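Local coordinates for protein hydrogen peroxide-inducible genes activator (Corynebacterium glutamicum, PDB 6G1B) that probably senses hydrogen peroxide as an OxyR-type transcription factor of the LysR family and activates peroxide-inducible genes, at residues I107-A112 / I134-T139; L199-L204 / S251-I256; H208-Q213 / A271-D276. The protein carries 1 engineered substitution. All blocks are in the same frame, centred on the assembly; numbering follows the deposited sequence.

Contact 1 (I107-A112 / I134-T139)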
loop_
_atom_site.group_PDB
_atom_site.type_symbol
_atom_site.label_atom_id
_atom_site.label_comp_id
_atom_site.label_asym_id
_atom_site.label_seq_id
_atom_site.Cartn_x
_atom_site.Cartn_y
_atom_site.Cartn_z
ATOM N N ILE B 107 -18.495 16.677 13.092
ATOM C CA ILE B 107 -18.010 15.405 13.646
ATOM C C ILE B 107 -18.390 14.294 12.688
ATOM O O ILE B 107 -19.542 14.197 12.225
ATOM C CB ILE B 107 -18.552 15.065 15.066
ATOM C CG1 ILE B 107 -18.340 16.223 16.029
ATOM C CG2 ILE B 107 -17.774 13.909 15.664
ATOM C CD1 ILE B 107 -18.954 16.056 17.396
ATOM N N ILE B 108 -17.409 13.434 12.405
ATOM C CA ILE B 108 -17.619 12.277 11.531
ATOM C C ILE B 108 -18.632 11.304 12.134
ATOM O O ILE B 108 -18.755 11.244 13.361
ATOM C CB ILE B 108 -16.296 11.551 11.175
ATOM C CG1 ILE B 108 -15.480 11.140 12.416
ATOM C CG2 ILE B 108 -15.450 12.424 10.250
ATOM C CD1 ILE B 108 -14.271 10.266 12.062
ATOM N N PRO B 109 -19.361 10.552 11.279
ATOM C CA PRO B 109 -20.458 9.697 11.773
ATOM C C PRO B 109 -20.064 8.520 12.656
ATOM O O PRO B 109 -20.897 8.068 13.466
ATOM C CB PRO B 109 -21.113 9.168 10.486
ATOM C CG PRO B 109 -20.612 10.010 9.387
ATOM C CD PRO B 109 -19.283 10.532 9.803
ATOM N N THR B 110 -18.837 8.008 12.518
ATOM C CA THR B 110 -18.385 6.908 13.372
ATOM C C THR B 110 -17.747 7.359 14.688
ATOM O O THR B 110 -17.255 6.505 15.448
ATOM C CB THR B 110 -17.411 5.965 12.641
ATOM O OG1 THR B 110 -16.308 6.701 12.100
ATOM C CG2 THR B 110 -18.137 5.246 11.503
ATOM N N ALA B 111 -17.755 8.660 14.963
ATOM C CA ALA B 111 -17.355 9.193 16.248
ATOM C C ALA B 111 -18.530 9.883 16.956
ATOM O O ALA B 111 -18.753 9.663 18.118
ATOM C CB ALA B 111 -16.213 10.172 16.084
ATOM N N ALA B 112 -19.246 10.732 16.242
ATOM C CA ALA B 112 -20.248 11.614 16.848
ATOM C C ALA B 112 -21.246 10.987 17.846
ATOM O O ALA B 112 -21.336 11.471 18.944
ATOM C CB ALA B 112 -20.988 12.389 15.781
ATOM N N ILE B 134 -23.685 21.352 16.429
ATOM C CA ILE B 134 -23.059 20.141 15.922
ATOM C C ILE B 134 -23.633 19.779 14.563
ATOM O O ILE B 134 -24.859 19.755 14.364
ATOM C CB ILE B 134 -23.281 18.937 16.863
ATOM C CG1 ILE B 134 -22.986 19.307 18.326
ATOM C CG2 ILE B 134 -22.471 17.736 16.417
ATOM C CD1 ILE B 134 -21.534 19.667 18.579
ATOM N N VAL B 135 -22.724 19.505 13.636
ATOM C CA VAL B 135 -23.020 19.017 12.303
ATOM C C VAL B 135 -22.333 17.655 12.208
ATOM O O VAL B 135 -21.128 17.565 12.363
ATOM C CB VAL B 135 -22.476 19.963 11.204
ATOM C CG1 VAL B 135 -22.663 19.350 9.818
ATOM C CG2 VAL B 135 -23.140 21.325 11.281
ATOM N N GLU B 136 -23.115 16.605 11.991
ATOM C CA GLU B 136 -22.591 15.269 11.834
ATOM C C GLU B 136 -22.758 14.879 10.369
ATOM O O GLU B 136 -23.898 14.855 9.856
ATOM C CB GLU B 136 -23.299 14.276 12.751
ATOM C CG GLU B 136 -22.804 12.842 12.635
ATOM C CD GLU B 136 -23.771 11.977 11.858
ATOM O OE1 GLU B 136 -24.822 11.644 12.428
ATOM O OE2 GLU B 136 -23.501 11.661 10.664
ATOM N N ASP B 137 -21.636 14.598 9.698
ATOM C CA ASP B 137 -21.656 14.220 8.280
ATOM C C ASP B 137 -20.305 13.612 7.850
ATOM O O ASP B 137 -19.310 13.669 8.614
ATOM C CB ASP B 137 -22.012 15.446 7.406
ATOM C CG ASP B 137 -22.718 15.064 6.065
ATOM O OD1 ASP B 137 -23.354 15.939 5.481
ATOM O OD2 ASP B 137 -22.620 13.925 5.536
ATOM N N GLN B 138 -20.280 13.078 6.625
ATOM C CA GLN B 138 -19.123 12.378 6.089
ATOM C C GLN B 138 -17.932 13.355 5.988
ATOM O O GLN B 138 -18.134 14.585 5.832
ATOM C CB GLN B 138 -19.429 11.765 4.703
ATOM C CG GLN B 138 -20.482 10.650 4.650
ATOM C CD GLN B 138 -20.899 10.247 3.202
ATOM O OE1 GLN B 138 -20.514 10.894 2.218
ATOM N NE2 GLN B 138 -21.686 9.173 3.075
ATOM N N THR B 139 -16.718 12.808 6.076
ATOM C CA THR B 139 -15.511 13.602 6.048
ATOM C C THR B 139 -15.457 14.696 4.951
ATOM O O THR B 139 -15.166 15.862 5.223
ATOM C CB THR B 139 -14.276 12.685 5.925
ATOM O OG1 THR B 139 -14.227 11.803 7.062
ATOM C CG2 THR B 139 -12.980 13.512 5.872
#

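Contact 2 (L199-L204 / S251-I256)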
loop_
_atom_site.group_PDB
_atom_site.type_symbol
_atom_site.label_atom_id
_atom_site.label_comp_id
_atom_site.label_asym_id
_atom_site.label_seq_id
_atom_site.Cartn_x
_atom_site.Cartn_y
_atom_site.Cartn_z
ATOM N N LEU B 199 -11.737 -13.389 7.780
ATOM C CA LEU B 199 -12.685 -12.564 8.509
ATOM C C LEU B 199 -13.831 -12.055 7.654
ATOM O O LEU B 199 -14.903 -11.814 8.200
ATOM C CB LEU B 199 -11.963 -11.402 9.181
ATOM C CG LEU B 199 -11.334 -11.688 10.541
ATOM C CD1 LEU B 199 -10.309 -10.624 10.858
ATOM C CD2 LEU B 199 -12.443 -11.763 11.605
ATOM N N ASP B 200 -13.627 -11.933 6.336
ATOM C CA ASP B 200 -14.609 -11.286 5.454
ATOM C C ASP B 200 -14.974 -9.855 5.892
ATOM O O ASP B 200 -16.170 -9.516 6.100
ATOM C CB ASP B 200 -15.862 -12.178 5.328
ATOM C CG ASP B 200 -15.762 -13.187 4.212
ATOM O OD1 ASP B 200 -15.493 -12.727 3.076
ATOM O OD2 ASP B 200 -16.013 -14.413 4.435
ATOM N N LEU B 201 -13.938 -9.052 6.100
ATOM C CA LEU B 201 -14.112 -7.716 6.668
ATOM C C LEU B 201 -14.829 -6.775 5.691
ATOM O O LEU B 201 -14.488 -6.703 4.513
ATOM C CB LEU B 201 -12.769 -7.076 7.042
ATOM C CG LEU B 201 -12.054 -7.435 8.331
ATOM C CD1 LEU B 201 -10.931 -6.431 8.505
ATOM C CD2 LEU B 201 -12.895 -7.380 9.597
ATOM N N LEU B 202 -15.856 -6.106 6.188
ATOM C CA LEU B 202 -16.501 -5.023 5.494
ATOM C C LEU B 202 -16.099 -3.781 6.289
ATOM O O LEU B 202 -16.392 -3.637 7.472
ATOM C CB LEU B 202 -17.998 -5.196 5.543
ATOM C CG LEU B 202 -18.596 -6.561 5.259
ATOM C CD1 LEU B 202 -19.536 -6.993 6.401
ATOM C CD2 LEU B 202 -19.337 -6.502 3.943
ATOM N N LEU B 203 -15.358 -2.924 5.610
ATOM C CA LEU B 203 -14.680 -1.809 6.214
ATOM C C LEU B 203 -15.328 -0.535 5.741
ATOM O O LEU B 203 -15.802 -0.459 4.623
ATOM C CB LEU B 203 -13.219 -1.819 5.797
ATOM C CG LEU B 203 -12.411 -3.040 6.285
ATOM C CD1 LEU B 203 -11.098 -3.168 5.525
ATOM C CD2 LEU B 203 -12.185 -2.999 7.785
ATOM N N LEU B 204 -15.391 0.433 6.642
ATOM C CA LEU B 204 -15.894 1.756 6.347
ATOM C C LEU B 204 -14.713 2.696 6.200
ATOM O O LEU B 204 -13.639 2.433 6.732
ATOM C CB LEU B 204 -16.773 2.270 7.491
ATOM C CG LEU B 204 -17.986 1.456 7.854
ATOM C CD1 LEU B 204 -18.726 2.069 9.034
ATOM C CD2 LEU B 204 -18.913 1.384 6.660
ATOM N N SER B 251 -17.651 -9.753 8.722
ATOM C CA SER B 251 -17.191 -9.271 10.019
ATOM C C SER B 251 -16.844 -7.798 9.819
ATOM O O SER B 251 -16.842 -7.323 8.709
ATOM C CB SER B 251 -15.961 -10.055 10.446
ATOM O OG SER B 251 -16.223 -11.457 10.440
ATOM N N THR B 252 -16.570 -7.078 10.889
ATOM C CA THR B 252 -16.153 -5.688 10.740
ATOM C C THR B 252 -15.261 -5.200 11.862
ATOM O O THR B 252 -14.974 -5.942 12.809
ATOM C CB THR B 252 -17.379 -4.742 10.570
ATOM O OG1 THR B 252 -16.971 -3.473 10.045
ATOM C CG2 THR B 252 -18.112 -4.548 11.898
ATOM N N LEU B 253 -14.821 -3.949 11.722
ATOM C CA LEU B 253 -14.075 -3.237 12.744
ATOM C C LEU B 253 -14.953 -2.126 13.283
ATOM O O LEU B 253 -15.535 -1.377 12.499
ATOM C CB LEU B 253 -12.799 -2.619 12.173
ATOM C CG LEU B 253 -11.829 -3.574 11.528
ATOM C CD1 LEU B 253 -10.575 -2.851 11.035
ATOM C CD2 LEU B 253 -11.484 -4.712 12.483
ATOM N N VAL B 254 -15.003 -2.001 14.614
ATOM C CA VAL B 254 -15.818 -0.987 15.277
ATOM C C VAL B 254 -14.910 -0.208 16.225
ATOM O O VAL B 254 -14.147 -0.832 16.961
ATOM C CB VAL B 254 -16.962 -1.644 16.083
ATOM C CG1 VAL B 254 -17.737 -0.603 16.868
ATOM C CG2 VAL B 254 -17.894 -2.425 15.160
ATOM N N PRO B 255 -14.977 1.148 16.202
ATOM C CA PRO B 255 -14.243 1.927 17.203
ATOM C C PRO B 255 -14.701 1.546 18.599
ATOM O O PRO B 255 -15.910 1.324 18.803
ATOM C CB PRO B 255 -14.648 3.390 16.915
ATOM C CG PRO B 255 -15.261 3.361 15.550
ATOM C CD PRO B 255 -15.850 2.013 15.389
ATOM N N ILE B 256 -13.764 1.465 19.545
ATOM C CA ILE B 256 -14.127 1.046 20.911
ATOM C C ILE B 256 -15.158 1.924 21.624
ATOM O O ILE B 256 -15.917 1.408 22.415
ATOM C CB ILE B 256 -12.918 0.801 21.833
ATOM C CG1 ILE B 256 -12.115 2.063 22.026
ATOM C CG2 ILE B 256 -12.061 -0.353 21.293
ATOM C CD1 ILE B 256 -11.131 1.927 23.176
#

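Contact 3 (H208-Q213 / A271-D276)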
loop_
_atom_site.group_PDB
_atom_site.type_symbol
_atom_site.label_atom_id
_atom_site.label_comp_id
_atom_site.label_asym_id
_atom_site.label_seq_id
_atom_site.Cartn_x
_atom_site.Cartn_y
_atom_site.Cartn_z
ATOM N N HIS B 208 -9.601 3.920 9.950
ATOM C CA HIS B 208 -8.869 2.734 10.428
ATOM C C HIS B 208 -7.464 2.629 9.827
ATOM O O HIS B 208 -7.265 2.873 8.649
ATOM C CB HIS B 208 -9.628 1.422 10.205
ATOM C CG HIS B 208 -9.876 1.094 8.767
ATOM N ND1 HIS B 208 -8.937 0.476 7.954
ATOM C CD2 HIS B 208 -10.960 1.304 7.989
ATOM C CE1 HIS B 208 -9.433 0.345 6.737
ATOM N NE2 HIS B 208 -10.664 0.827 6.737
ATOM N N CYS B 209 -6.503 2.279 10.659
ATOM C CA CYS B 209 -5.095 2.173 10.289
ATOM C C CYS B 209 -4.580 0.814 10.811
ATOM O O CYS B 209 -4.397 0.642 12.025
ATOM C CB CYS B 209 -4.340 3.342 10.924
ATOM S SG CYS B 209 -2.546 3.366 10.660
ATOM N N LEU B 210 -4.388 -0.139 9.891
ATOM C CA LEU B 210 -3.995 -1.517 10.228
ATOM C C LEU B 210 -2.575 -1.797 9.762
ATOM O O LEU B 210 -2.270 -1.648 8.576
ATOM C CB LEU B 210 -4.960 -2.554 9.616
ATOM C CG LEU B 210 -5.884 -3.293 10.603
ATOM C CD1 LEU B 210 -6.852 -2.336 11.262
ATOM C CD2 LEU B 210 -6.667 -4.390 9.909
ATOM N N HIS B 211 -1.712 -2.195 10.690
ATOM C CA HIS B 211 -0.332 -2.615 10.355
ATOM C C HIS B 211 0.270 -3.380 11.532
ATOM O O HIS B 211 -0.198 -3.260 12.689
ATOM C CB HIS B 211 0.580 -1.407 9.972
ATOM C CG HIS B 211 0.770 -0.414 11.073
ATOM N ND1 HIS B 211 0.003 0.723 11.206
ATOM C CD2 HIS B 211 1.617 -0.413 12.127
ATOM C CE1 HIS B 211 0.378 1.387 12.286
ATOM N NE2 HIS B 211 1.347 0.710 12.868
ATOM N N ASP B 212 1.315 -4.148 11.223
ATOM C CA ASP B 212 2.242 -4.714 12.218
ATOM C C ASP B 212 3.656 -4.353 11.769
ATOM O O ASP B 212 3.802 -3.579 10.828
ATOM C CB ASP B 212 2.018 -6.229 12.390
ATOM C CG ASP B 212 2.300 -7.041 11.099
ATOM O OD1 ASP B 212 3.120 -6.610 10.263
ATOM O OD2 ASP B 212 1.683 -8.113 10.919
ATOM N N GLN B 213 4.686 -4.926 12.391
ATOM C CA GLN B 213 6.094 -4.512 12.128
ATOM C C GLN B 213 6.620 -4.850 10.733
ATOM O O GLN B 213 7.638 -4.298 10.302
ATOM C CB GLN B 213 7.050 -5.105 13.177
ATOM C CG GLN B 213 6.809 -4.628 14.616
ATOM C CD GLN B 213 5.893 -5.556 15.417
ATOM O OE1 GLN B 213 4.663 -5.530 15.237
ATOM N NE2 GLN B 213 6.484 -6.397 16.289
ATOM N N ALA B 271 -13.694 -9.914 18.974
ATOM C CA ALA B 271 -12.351 -10.441 18.961
ATOM C C ALA B 271 -11.394 -9.243 18.914
ATOM O O ALA B 271 -11.842 -8.088 18.742
ATOM C CB ALA B 271 -12.140 -11.343 17.753
ATOM N N ASN B 272 -10.103 -9.495 19.097
ATOM C CA ASN B 272 -9.083 -8.462 18.996
ATOM C C ASN B 272 -7.830 -8.982 18.354
ATOM O O ASN B 272 -7.527 -10.182 18.431
ATOM C CB ASN B 272 -8.742 -7.846 20.358
ATOM C CG ASN B 272 -9.802 -6.870 20.829
ATOM O OD1 ASN B 272 -10.522 -7.171 21.786
ATOM N ND2 ASN B 272 -9.967 -5.754 20.133
ATOM N N PHE B 273 -7.112 -8.067 17.701
ATOM C CA PHE B 273 -5.767 -8.340 17.255
ATOM C C PHE B 273 -4.804 -8.321 18.430
ATOM O O PHE B 273 -5.076 -7.732 19.489
ATOM C CB PHE B 273 -5.280 -7.365 16.182
ATOM C CG PHE B 273 -6.098 -7.372 14.927
ATOM C CD1 PHE B 273 -5.868 -8.309 13.892
ATOM C CD2 PHE B 273 -7.087 -6.422 14.750
ATOM C CE1 PHE B 273 -6.612 -8.264 12.739
ATOM C CE2 PHE B 273 -7.861 -6.394 13.605
ATOM C CZ PHE B 273 -7.646 -7.323 12.618
ATOM N N ASN B 274 -3.674 -8.991 18.224
ATOM C CA ASN B 274 -2.650 -9.128 19.234
ATOM C C ASN B 274 -1.958 -7.795 19.501
ATOM O O ASN B 274 -2.096 -6.844 18.736
ATOM C CB ASN B 274 -1.635 -10.223 18.799
ATOM C CG ASN B 274 -0.871 -10.801 19.950
ATOM O OD1 ASN B 274 -1.430 -11.054 21.022
ATOM N ND2 ASN B 274 0.428 -10.991 19.754
ATOM N N SER B 275 -1.225 -7.753 20.612
ATOM C CA SER B 275 -0.397 -6.614 21.017
ATOM C C SER B 275 0.456 -6.018 19.900
ATOM O O SER B 275 0.607 -4.794 19.828
ATOM C CB SER B 275 0.525 -6.980 22.189
ATOM O OG SER B 275 0.075 -8.079 22.988
ATOM N N ASP B 276 1.016 -6.864 19.040
ATOM C CA ASP B 276 1.931 -6.385 18.005
ATOM C C ASP B 276 1.226 -5.764 16.797
ATOM O O ASP B 276 1.875 -5.121 15.973
ATOM C CB ASP B 276 2.947 -7.463 17.568
ATOM C CG ASP B 276 2.342 -8.858 17.387
ATOM O OD1 ASP B 276 1.120 -8.966 17.036
ATOM O OD2 ASP B 276 3.104 -9.858 17.616
HETATM O O HOH W 1 1.830 -2.494 15.159
#

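Contact 1 (I107-A112 / I134-T139)
The backbone oxygen of I107 is met by two groups of segment 134-139 at once: the amide N of D137 reaches this O in a weak hydrogen bond of 3.3 Å, and the CA-H of E136 is turned to the same atom. Toward the same strand, the N of I107 gives a sounder bond of 2.9 Å to the O of V135. This parallel bridge closes a beta-alpha-beta crossover, in which strand 101-107 leads into helix 112-126 and the chain returns through strand 130-136. The side chain of I107 packs back on I134, its CD1 4.0 Å from I134 CG2, between the strands and helix 112-126; M119 touches both, I115 adds to I107 and L116 to I134. P109 sits on the turn that follows, its CD 3.4 Å from the O of D137 and its CB 3.5 Å from OE2 of E136, the side chains of P109 and E136 crossing at about a right angle. The glutamate leaves its backbone with CG anti to N (chi1 180°) and bends sharply at the next bond (chi2 -104°); its CG thereby rests 3.7 Å from A112 CB at the start of helix 112-126 while the carboxylate swings toward P109. Both carboxylate oxygens accept hydrogen bonds from another protein chain of the assembly, whose strand also pairs in parallel with I134 and V135. One residue thus serves two surfaces: CG of E136 packs within the chain, against A112, while its probably charged end is spent on the interface.

Contact 2 (L199-L204 / S251-I256)
S251 clasps the loop 199-204 in the alpha/beta substrate-binding domain characteristic of LysR-type regulators. The tight part is built round a single backbone bridge between L201 and S251. The N of S251 bonds to the O of D200 at 3.0 Å, approaching from above the carbonyl plane, while the O of S251 receives the N of L202, also at 3.0 Å. The serine adds a third bond: with OG anti to its carbonyl carbon (chi1 -55°), the hydroxyl donates to the O of L199 at 2.6 Å, in the plane of that carbonyl. Close apolar packing belongs to this tight part too, L203 CD2 lying 3.6 Å from L253 CD1 with the two side chains crossing at a slant. The looser side comprises L201 CD2, at 4.2 Å from L253 CD2, and D200, whose carboxylate leads away from the strand on a partly exposed residue. Strand 165-180 pairs with strand 252-255 through V178 and I176. Next to the bridge, the hydroxyl of T252 adds a side-chain bond, donating from OG1 to the O of L202 at 2.6 Å, almost straight in line with the C=O bond.

Contact 3 (H208-Q213 / A271-D276)
L210 projects its CD2 methyl to the end of the F273 ring, 4.1 Å from CZ, and meets the aromatic plane obliquely. The two side chains cross at about a right angle, and A279 of strand 278-288 touches both, so that leucine and phenylalanine bridge neighbouring parts of the domain. The CA atom of L210 is nevertheless 10.0 Å from the CA atom of F273. Farther along, the two segments draw together and the chemistry turns polar. A water donates to the O of D276 at 2.8 Å and, with a longer bond, to the O of H211 at 3.3 Å, joining two carbonyls that cannot bond directly to each other. D212 contributes carbon here: its CB lies 3.8 Å from the O of D276. With CG held between backbone N and carbonyl carbon (chi1 63°), the aspartate keeps its OD1 for the amides of I214 and V215, the first of these making an Asx turn. Acid groups gather at this end: OD2 of D212 lies close to OE1 of E197 of the second subunit, and 6.2 Å from OD1 of D276, which is itself near E192. Such crowding could raise the proton affinity of one or more of them. Strand 209-211 pairs antiparallel with strand 278-288, which follows D276, and carries C209, disulfide-bonded to C218, consistent with the oxidised redox switch of OxyR-type peroxide sensors.

Contacts 1 and 2 are largely buried, whereas contact 3 runs from an apolar inner end to a partly exposed, acidic and hydrated one. All three reach the same mixed sheet, but at different places: contact 1 joins two parallel strands near an interface with another protein chain, while contacts 2 and 3 attach irregular chain to its antiparallel part. Backbone bonds dominate the first, backbone plus hydroxyl bonds the second, and methyl-ring packing with a water the third. Contacts 2 and 3 are interleaved in sequence and share a core, with L253 touching both L210 and F273. Contact 1 meets contact 2 through T110, packed on P255 and L204, but does not touch contact 3.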